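Serine-rich secreted cell wall anchored (LPXTG-motif ) protein (Lactobacillus reuteri ATCC 53608, PDB 5NXK) is a surface adhesin whose beta-solenoid domain probably mediates attachment of the bacterium to its host in the gut. Local coordinates at residues N27-N32 against N53-D58; S93-D98 against W114-A119; V250-Q255 against G287-R292. All coordinates share one frame; numbering follows the deposited sequence.

In the fold
The chain enters at its helix-bearing end and winds as a beta-solenoid, right-handed as in the pectate lyase-like family, and the three contacts follow one another in series without nesting or crossing. Contact 1 closes first, after one coil, where strand 28-30, an outermost strand of its sheet, is joined by strand 51-54. Contact 2 comes next, about 22 Å away between centres; its chain leaves strand 97-102, passes through strands 105-109 and 113-115, and returns beside its starting corner. Contact 3 closes the last loop, between the corner after strand 248-252 and strand 289-295. Contacts 2 and 3 both reach the 11-strand sheet, whereas contacts 1 and 3 lie on opposite sides of the chain's centre.

Contact 1: N27-N32 against N53-D58; sequences NITLNN and NALNSD
A chi1 of -61° sets Thr29 OG1 beside the backbone N and CG2 anti to it, which lays the methyl group against Leu55 CD1 at 3.6 Å and brings the hydroxyl to water 1. This water, 2.7 Å from Thr29 OG1, also accepts from Asn53 ND2, while Asn53 OD1 is bonded to Tyr138. Beneath these groups runs a parallel beta ladder between successive coils of the solenoid. Asn53 N donates to Ile28 O, Leu30 N to Asn53 O (2.8 Å), and Leu55 N to Leu30 O at 2.9 Å. On the face opposite Thr29 and Asn53, Leu30 CD1 lies 4.4 Å from Ala54 CB, and helix 7-14 covers Leu30 through Leu10. Beyond the strands the regular bonding gives out: water 2 accepts from Asn56 N at 2.9 Å and lies 3.2 Å from Leu30 O, a bond it may share with other acceptors, and Asn56 CB rests on Asn31 O at 3.3 Å. The Asn56 amide reaches Asp58 OD2 from above the carboxylate plane. The ladder is thus a backbone seam with an apolar inner face, continued past the strands by water 2 and by Asn56 packing on the Asn31 carbonyl, its amide held by Asp58.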
loop_
_atom_site.group_PDB
_atom_site.type_symbol
_atom_site.label_atom_id
_atom_site.label_comp_id
_atom_site.label_asym_id
_atom_site.label_seq_id
_atom_site.Cartn_x
_atom_site.Cartn_y
_atom_site.Cartn_z
ATOM N N ASN A 27 0.480 24.328 -0.501
ATOM C CA ASN A 27 0.571 23.229 0.449
ATOM C C ASN A 27 -0.599 23.290 1.409
ATOM O O ASN A 27 -0.991 24.367 1.845
ATOM C CB ASN A 27 1.884 23.272 1.227
ATOM C CG ASN A 27 3.088 23.307 0.329
ATOM O OD1 ASN A 27 3.169 22.565 -0.646
ATOM N ND2 ASN A 27 4.040 24.175 0.650
ATOM N N ILE A 28 -1.136 22.134 1.765
ATOM C CA ILE A 28 -2.305 22.104 2.621
ATOM C C ILE A 28 -2.043 21.299 3.882
ATOM O O ILE A 28 -1.536 20.171 3.821
ATOM C CB ILE A 28 -3.510 21.510 1.876
ATOM C CG1 ILE A 28 -3.831 22.386 0.654
ATOM C CG2 ILE A 28 -4.703 21.390 2.811
ATOM C CD1 ILE A 28 -5.113 22.047 -0.040
ATOM N N THR A 29 -2.399 21.875 5.026
ATOM C CA THR A 29 -2.339 21.142 6.283
ATOM C C THR A 29 -3.743 20.809 6.773
ATOM O O THR A 29 -4.583 21.699 6.936
ATOM C CB THR A 29 -1.604 21.935 7.370
ATOM O OG1 THR A 29 -0.260 22.185 6.951
ATOM C CG2 THR A 29 -1.585 21.148 8.673
ATOM N N LEU A 30 -3.983 19.527 7.025
ATOM C CA LEU A 30 -5.280 19.059 7.494
ATOM C C LEU A 30 -5.266 18.785 8.996
ATOM O O LEU A 30 -4.557 17.888 9.467
ATOM C CB LEU A 30 -5.702 17.786 6.745
ATOM C CG LEU A 30 -5.661 17.814 5.214
ATOM C CD1 LEU A 30 -6.026 16.448 4.643
ATOM C CD2 LEU A 30 -6.586 18.888 4.676
ATOM N N ASN A 31 -6.051 19.554 9.744
ATOM C CA ASN A 31 -6.207 19.323 11.177
ATOM C C ASN A 31 -7.299 18.292 11.450
ATOM O O ASN A 31 -7.385 17.716 12.541
ATOM C CB ASN A 31 -6.523 20.633 11.894
ATOM C CG ASN A 31 -5.413 21.660 11.736
ATOM O OD1 ASN A 31 -5.605 22.706 11.118
ATOM N ND2 ASN A 31 -4.238 21.351 12.273
ATOM N N ASN A 32 -8.115 18.040 10.436
ATOM C CA ASN A 32 -9.178 17.056 10.551
ATOM C C ASN A 32 -9.118 16.057 9.400
ATOM O O ASN A 32 -8.573 16.365 8.342
ATOM C CB ASN A 32 -10.526 17.770 10.549
ATOM C CG ASN A 32 -10.664 18.738 11.698
ATOM O OD1 ASN A 32 -10.832 18.336 12.846
ATOM N ND2 ASN A 32 -10.537 20.029 11.399
ATOM N N ASN A 53 -0.542 17.640 4.356
ATOM C CA ASN A 53 -0.077 17.085 5.619
ATOM C C ASN A 53 -1.259 16.780 6.550
ATOM O O ASN A 53 -1.878 17.687 7.119
ATOM C CB ASN A 53 0.916 18.053 6.266
ATOM C CG ASN A 53 1.442 17.561 7.602
ATOM O OD1 ASN A 53 1.355 16.377 7.927
ATOM N ND2 ASN A 53 2.005 18.481 8.386
ATOM N N ALA A 54 -1.573 15.495 6.689
ATOM C CA ALA A 54 -2.709 15.055 7.490
ATOM C C ALA A 54 -2.269 14.842 8.931
ATOM O O ALA A 54 -1.652 13.824 9.268
ATOM C CB ALA A 54 -3.310 13.777 6.920
ATOM N N LEU A 55 -2.568 15.825 9.774
ATOM C CA LEU A 55 -2.049 15.845 11.134
ATOM C C LEU A 55 -2.911 15.065 12.111
ATOM O O LEU A 55 -2.460 14.728 13.205
ATOM C CB LEU A 55 -1.897 17.278 11.624
ATOM C CG LEU A 55 -0.688 18.002 11.040
ATOM C CD1 LEU A 55 -0.601 19.403 11.615
ATOM C CD2 LEU A 55 0.591 17.213 11.305
ATOM N N ASN A 56 -4.156 14.804 11.733
ATOM C CA ASN A 56 -5.093 14.176 12.649
ATOM C C ASN A 56 -4.983 12.653 12.696
ATOM O O ASN A 56 -5.064 11.979 11.666
ATOM C CB ASN A 56 -6.520 14.579 12.275
ATOM C CG ASN A 56 -7.492 14.426 13.428
ATOM O OD1 ASN A 56 -7.090 14.334 14.590
ATOM N ND2 ASN A 56 -8.782 14.405 13.111
ATOM N N SER A 57 -4.830 12.124 13.910
ATOM C CA SER A 57 -4.790 10.678 14.157
ATOM C C SER A 57 -6.041 9.966 13.627
ATOM O O SER A 57 -6.043 8.749 13.414
ATOM C CB SER A 57 -4.607 10.400 15.656
ATOM O OG SER A 57 -5.762 10.759 16.398
ATOM N N ASP A 58 -7.107 10.731 13.431
ATOM C CA ASP A 58 -8.332 10.208 12.837
ATOM C C ASP A 58 -8.123 9.764 11.393
ATOM O O ASP A 58 -8.809 8.862 10.914
ATOM C CB ASP A 58 -9.447 11.258 12.896
ATOM C CG ASP A 58 -9.813 11.641 14.315
ATOM O OD1 ASP A 58 -9.512 10.854 15.241
ATOM O OD2 ASP A 58 -10.409 12.726 14.503
HETATM O O HOH W 1 2.212 21.359 7.698
HETATM O O HOH W 2 -5.634 14.875 9.248
#

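Contact 2: S93-D98 against W114-A119; sequences SSNGVD and WSKTGA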
loop_
_atom_site.group_PDB
_atom_site.type_symbol
_atom_site.label_atom_id
_atom_site.label_comp_id
_atom_site.label_asym_id
_atom_site.label_seq_id
_atom_site.Cartn_x
_atom_site.Cartn_y
_atom_site.Cartn_z
ATOM N N SER A 93 -12.101 2.722 3.619
ATOM C CA SER A 93 -13.072 2.105 4.513
ATOM C C SER A 93 -14.483 1.972 3.931
ATOM O O SER A 93 -15.438 1.791 4.680
ATOM C CB SER A 93 -13.139 2.906 5.822
ATOM O OG SER A 93 -12.121 2.504 6.724
ATOM N N SER A 94 -14.634 2.059 2.613
ATOM C CA SER A 94 -15.961 1.812 2.035
ATOM C C SER A 94 -16.365 0.363 2.183
ATOM O O SER A 94 -15.515 -0.522 2.262
ATOM C CB SER A 94 -16.008 2.189 0.559
ATOM O OG SER A 94 -15.640 3.544 0.379
ATOM N N ASN A 95 -17.668 0.112 2.221
ATOM C CA ASN A 95 -18.142 -1.262 2.193
ATOM C C ASN A 95 -17.958 -1.882 0.804
ATOM O O ASN A 95 -17.818 -3.099 0.682
ATOM C CB ASN A 95 -19.586 -1.335 2.686
ATOM C CG ASN A 95 -19.667 -1.297 4.211
ATOM O OD1 ASN A 95 -18.767 -1.793 4.902
ATOM N ND2 ASN A 95 -20.725 -0.687 4.741
ATOM N N GLY A 96 -17.938 -1.050 -0.228
ATOM C CA GLY A 96 -17.750 -1.526 -1.587
ATOM C C GLY A 96 -16.328 -1.310 -2.089
ATOM O O GLY A 96 -15.366 -1.376 -1.317
ATOM N N VAL A 97 -16.199 -1.034 -3.382
ATOM C CA VAL A 97 -14.898 -0.926 -4.038
ATOM C C VAL A 97 -14.241 0.451 -3.846
ATOM O O VAL A 97 -14.851 1.488 -4.149
ATOM C CB VAL A 97 -15.031 -1.212 -5.561
ATOM C CG1 VAL A 97 -13.702 -0.977 -6.279
ATOM C CG2 VAL A 97 -15.530 -2.640 -5.793
ATOM N N ASP A 98 -13.000 0.439 -3.345
ATOM C CA ASP A 98 -12.131 1.619 -3.287
ATOM C C ASP A 98 -10.864 1.316 -4.070
ATOM O O ASP A 98 -10.232 0.274 -3.862
ATOM C CB ASP A 98 -11.710 1.975 -1.859
ATOM C CG ASP A 98 -12.855 2.430 -0.994
ATOM O OD1 ASP A 98 -13.730 3.167 -1.487
ATOM O OD2 ASP A 98 -12.862 2.040 0.189
ATOM N N TRP A 114 -4.327 2.492 4.467
ATOM C CA TRP A 114 -4.960 1.436 5.252
ATOM C C TRP A 114 -6.317 1.114 4.617
ATOM O O TRP A 114 -6.869 1.945 3.923
ATOM C CB TRP A 114 -5.103 1.875 6.717
ATOM C CG TRP A 114 -5.653 0.853 7.669
ATOM C CD1 TRP A 114 -4.937 -0.004 8.464
ATOM C CD2 TRP A 114 -7.034 0.594 7.949
ATOM N NE1 TRP A 114 -5.792 -0.798 9.204
ATOM C CE2 TRP A 114 -7.084 -0.437 8.913
ATOM C CE3 TRP A 114 -8.235 1.129 7.474
ATOM C CZ2 TRP A 114 -8.289 -0.944 9.403
ATOM C CZ3 TRP A 114 -9.429 0.632 7.969
ATOM C CH2 TRP A 114 -9.447 -0.393 8.921
ATOM N N SER A 115 -6.838 -0.081 4.848
ATOM C CA SER A 115 -8.111 -0.474 4.246
ATOM C C SER A 115 -8.873 -1.447 5.117
ATOM O O SER A 115 -8.287 -2.140 5.955
ATOM C CB SER A 115 -7.864 -1.099 2.865
ATOM O OG SER A 115 -7.236 -2.365 3.003
ATOM N N LYS A 116 -10.188 -1.485 4.923
ATOM C CA LYS A 116 -11.024 -2.542 5.471
ATOM C C LYS A 116 -10.701 -3.843 4.743
ATOM O O LYS A 116 -10.562 -3.853 3.520
ATOM C CB LYS A 116 -12.510 -2.215 5.295
ATOM C CG LYS A 116 -13.140 -1.362 6.390
ATOM C CD LYS A 116 -14.555 -0.950 5.963
ATOM C CE LYS A 116 -15.251 -0.089 7.008
ATOM N NZ LYS A 116 -14.888 -0.459 8.396
ATOM N N THR A 117 -10.567 -4.935 5.487
ATOM C CA THR A 117 -10.155 -6.192 4.894
ATOM C C THR A 117 -11.328 -7.177 4.770
ATOM O O THR A 117 -11.154 -8.297 4.288
ATOM C CB THR A 117 -9.029 -6.818 5.717
ATOM O OG1 THR A 117 -9.466 -6.964 7.079
ATOM C CG2 THR A 117 -7.807 -5.906 5.681
ATOM N N GLY A 118 -12.524 -6.766 5.208
ATOM C CA GLY A 118 -13.668 -7.668 5.177
ATOM C C GLY A 118 -14.818 -7.139 4.332
ATOM O O GLY A 118 -15.984 -7.418 4.599
ATOM N N ALA A 119 -14.483 -6.408 3.277
ATOM C CA ALA A 119 -15.486 -5.773 2.436
ATOM C C ALA A 119 -15.125 -5.851 0.956
ATOM O O ALA A 119 -14.589 -6.862 0.481
ATOM C CB ALA A 119 -15.676 -4.315 2.861
#
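Lys116 and Ser93 meet at a corner of the beta-solenoid, where the coil that leaves strand 90-92 turns into strand 97-102 and the next coil, leaving strand 113-115, makes the equivalent turn beside it. No hydrogen bond joins the two segments directly, and the contact is made by van der Waals packing. The aliphatic part of Lys116 makes the largest share from its segment. Its CG is anti to the carbonyl carbon (chi1 -86°) and the chain then runs extended through chi2 and chi3, so that CD and CE pass along the peptide of Ser93, before a bend at chi4 (-34°) turns NZ aside. The fit is tight: CE comes 3.0 Å from Ser93 O and 3.9 Å from Ser93 CB.

Aromatic contact is slighter. Ser93 OG lies in the plane of the Trp114 ring, at its edge, 3.5 Å from CZ3, and is hydrogen-bonded to Asn91. The indole stacks with Tyr164 and meets Phe150 and Tyr87 edge-to-face.

Polar bonds hold the first corner from within. Asp98 uses both carboxylate oxygens through their syn lone pairs: OD2 accepts from Ser94 N at 3.0 Å, and OD1 from Ser94 OG at 2.7 Å. Lys122 forms a salt bridge with the same carboxylate and also donates to the carbonyls of Ser94 and Gly96. The buried acid is therefore probably kept ionised, and the 93-98 turn is drawn around it.

A methyl group completes the contact: Ala119 CB sits 3.3 Å from Asn95 O and 3.8 Å from Ser94 O.

Contact 3: V250-Q255 against G287-R292; sequences VRIIPQ and GTVANR
Ile252, Pro254 and Val289 form a small apolar cluster at a corner of the beta-solenoid, where the chain leaves strand 248-252 and is met by strand 289-295 of the following coil. The tightly packed part centres on the two methyl groups of Val289. CG1, anti to the backbone N (chi1 -175°), is aimed at Ile252 CG2 at 3.9 Å, and the two side chains cross at about a right angle. CG2 takes the other direction and meets the CD-CG edge of Pro254 obliquely, 3.7 Å from CD and 3.8 Å from CG. One valine thus fills the angle between an isoleucine at the end of its strand and a proline in the turn. Val285 of strand 283-285 adds to the packing around Ile252.

Toward solvent the contact thins out. No hydrogen bond passes between the segments, and Thr288 touches the proline only loosely, its N 4.2 Å from Pro254 CG. The 287-289 bend is held instead by its own inverse gamma turn, centred on Thr288 and closed by Val289 N donating to Gly287 O, and from outside by the Ile259 carbonyl, to which the Thr288 hydroxyl is hydrogen-bonded. At the start of this bend the bare CA of Gly287 lies 4.3 Å from Pro254 CD.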
loop_
_atom_site.group_PDB
_atom_site.type_symbol
_atom_site.label_atom_id
_atom_site.label_comp_id
_atom_site.label_asym_id
_atom_site.label_seq_id
_atom_site.Cartn_x
_atom_site.Cartn_y
_atom_site.Cartn_z
ATOM N N VAL A 250 8.839 -12.592 0.843
ATOM C CA VAL A 250 7.398 -12.804 0.670
ATOM C C VAL A 250 6.947 -13.902 1.609
ATOM O O VAL A 250 7.523 -14.996 1.639
ATOM C CB VAL A 250 6.998 -13.187 -0.775
ATOM C CG1 VAL A 250 5.462 -13.337 -0.878
ATOM C CG2 VAL A 250 7.511 -12.151 -1.767
ATOM N N ARG A 251 5.915 -13.604 2.386
ATOM C CA ARG A 251 5.414 -14.563 3.352
ATOM C C ARG A 251 3.963 -14.938 3.081
ATOM O O ARG A 251 3.096 -14.078 3.050
ATOM C CB ARG A 251 5.542 -13.988 4.750
ATOM C CG ARG A 251 4.978 -14.833 5.874
ATOM C CD ARG A 251 5.974 -14.656 7.001
ATOM N NE ARG A 251 5.542 -15.163 8.280
ATOM C CZ ARG A 251 6.369 -15.654 9.194
ATOM N NH1 ARG A 251 7.679 -15.737 8.953
ATOM N NH2 ARG A 251 5.879 -16.081 10.347
ATOM N N ILE A 252 3.717 -16.229 2.871
ATOM C CA ILE A 252 2.363 -16.731 2.715
ATOM C C ILE A 252 2.114 -17.829 3.737
ATOM O O ILE A 252 2.364 -19.005 3.480
ATOM C CB ILE A 252 2.111 -17.267 1.314
ATOM C CG1 ILE A 252 2.633 -16.267 0.271
ATOM C CG2 ILE A 252 0.602 -17.541 1.119
ATOM C CD1 ILE A 252 2.490 -16.732 -1.152
ATOM N N ILE A 253 1.624 -17.418 4.898
ATOM C CA ILE A 253 1.324 -18.324 5.998
ATOM C C ILE A 253 -0.043 -17.936 6.556
ATOM O O ILE A 253 -0.247 -16.783 6.936
ATOM C CB ILE A 253 2.410 -18.252 7.114
ATOM C CG1 ILE A 253 3.762 -18.769 6.592
ATOM C CG2 ILE A 253 1.991 -19.069 8.328
ATOM C CD1 ILE A 253 4.910 -18.679 7.640
ATOM N N PRO A 254 -0.997 -18.881 6.569
ATOM C CA PRO A 254 -2.354 -18.524 7.017
ATOM C C PRO A 254 -2.379 -17.988 8.455
ATOM O O PRO A 254 -1.616 -18.455 9.303
ATOM C CB PRO A 254 -3.124 -19.841 6.904
ATOM C CG PRO A 254 -2.363 -20.644 5.848
ATOM C CD PRO A 254 -0.913 -20.263 6.055
ATOM N N GLN A 255 -3.226 -16.992 8.699
ATOM C CA GLN A 255 -3.353 -16.358 10.012
ATOM C C GLN A 255 -3.980 -17.291 11.053
ATOM O O GLN A 255 -3.763 -17.126 12.257
ATOM C CB GLN A 255 -4.186 -15.077 9.894
ATOM C CG GLN A 255 -3.432 -13.930 9.248
ATOM C CD GLN A 255 -2.498 -13.227 10.223
ATOM O OE1 GLN A 255 -1.325 -13.598 10.348
ATOM N NE2 GLN A 255 -3.000 -12.181 10.887
ATOM N N GLY A 287 2.000 -24.082 5.995
ATOM C CA GLY A 287 0.610 -24.306 6.356
ATOM C C GLY A 287 -0.199 -24.782 5.160
ATOM O O GLY A 287 0.367 -25.191 4.143
ATOM N N THR A 288 -1.525 -24.714 5.266
ATOM C CA THR A 288 -2.389 -25.237 4.212
ATOM C C THR A 288 -2.585 -24.241 3.076
ATOM O O THR A 288 -3.675 -23.689 2.884
ATOM C CB THR A 288 -3.760 -25.663 4.769
ATOM O OG1 THR A 288 -4.261 -24.633 5.629
ATOM C CG2 THR A 288 -3.611 -26.931 5.579
ATOM N N VAL A 289 -1.500 -24.047 2.325
ATOM C CA VAL A 289 -1.454 -23.217 1.127
ATOM C C VAL A 289 -1.046 -24.122 -0.035
ATOM O O VAL A 289 -0.010 -24.781 0.031
ATOM C CB VAL A 289 -0.417 -22.058 1.260
ATOM C CG1 VAL A 289 -0.456 -21.112 0.035
ATOM C CG2 VAL A 289 -0.626 -21.280 2.541
ATOM N N ALA A 290 -1.844 -24.161 -1.099
ATOM C CA ALA A 290 -1.400 -24.827 -2.328
ATOM C C ALA A 290 -0.615 -23.792 -3.095
ATOM O O ALA A 290 -1.182 -22.796 -3.549
ATOM C CB ALA A 290 -2.581 -25.355 -3.159
ATOM N N ASN A 291 0.691 -24.010 -3.216
ATOM C CA ASN A 291 1.569 -22.972 -3.726
ATOM C C ASN A 291 2.301 -23.386 -4.990
ATOM O O ASN A 291 2.634 -24.552 -5.177
ATOM C CB ASN A 291 2.590 -22.577 -2.660
ATOM C CG ASN A 291 3.208 -21.211 -2.928
ATOM O OD1 ASN A 291 2.532 -20.196 -2.833
ATOM N ND2 ASN A 291 4.494 -21.183 -3.253
ATOM N N ARG A 292 2.551 -22.417 -5.857
ATOM C CA ARG A 292 3.358 -22.677 -7.030
ATOM C C ARG A 292 4.199 -21.452 -7.327
ATOM O O ARG A 292 3.691 -20.324 -7.342
ATOM C CB ARG A 292 2.497 -23.047 -8.233
ATOM C CG ARG A 292 3.298 -23.190 -9.517
ATOM C CD ARG A 292 2.419 -23.633 -10.687
ATOM N NE ARG A 292 3.159 -23.616 -11.948
ATOM C CZ ARG A 292 3.052 -24.529 -12.909
ATOM N NH1 ARG A 292 2.206 -25.541 -12.784
ATOM N NH2 ARG A 292 3.762 -24.402 -14.023
#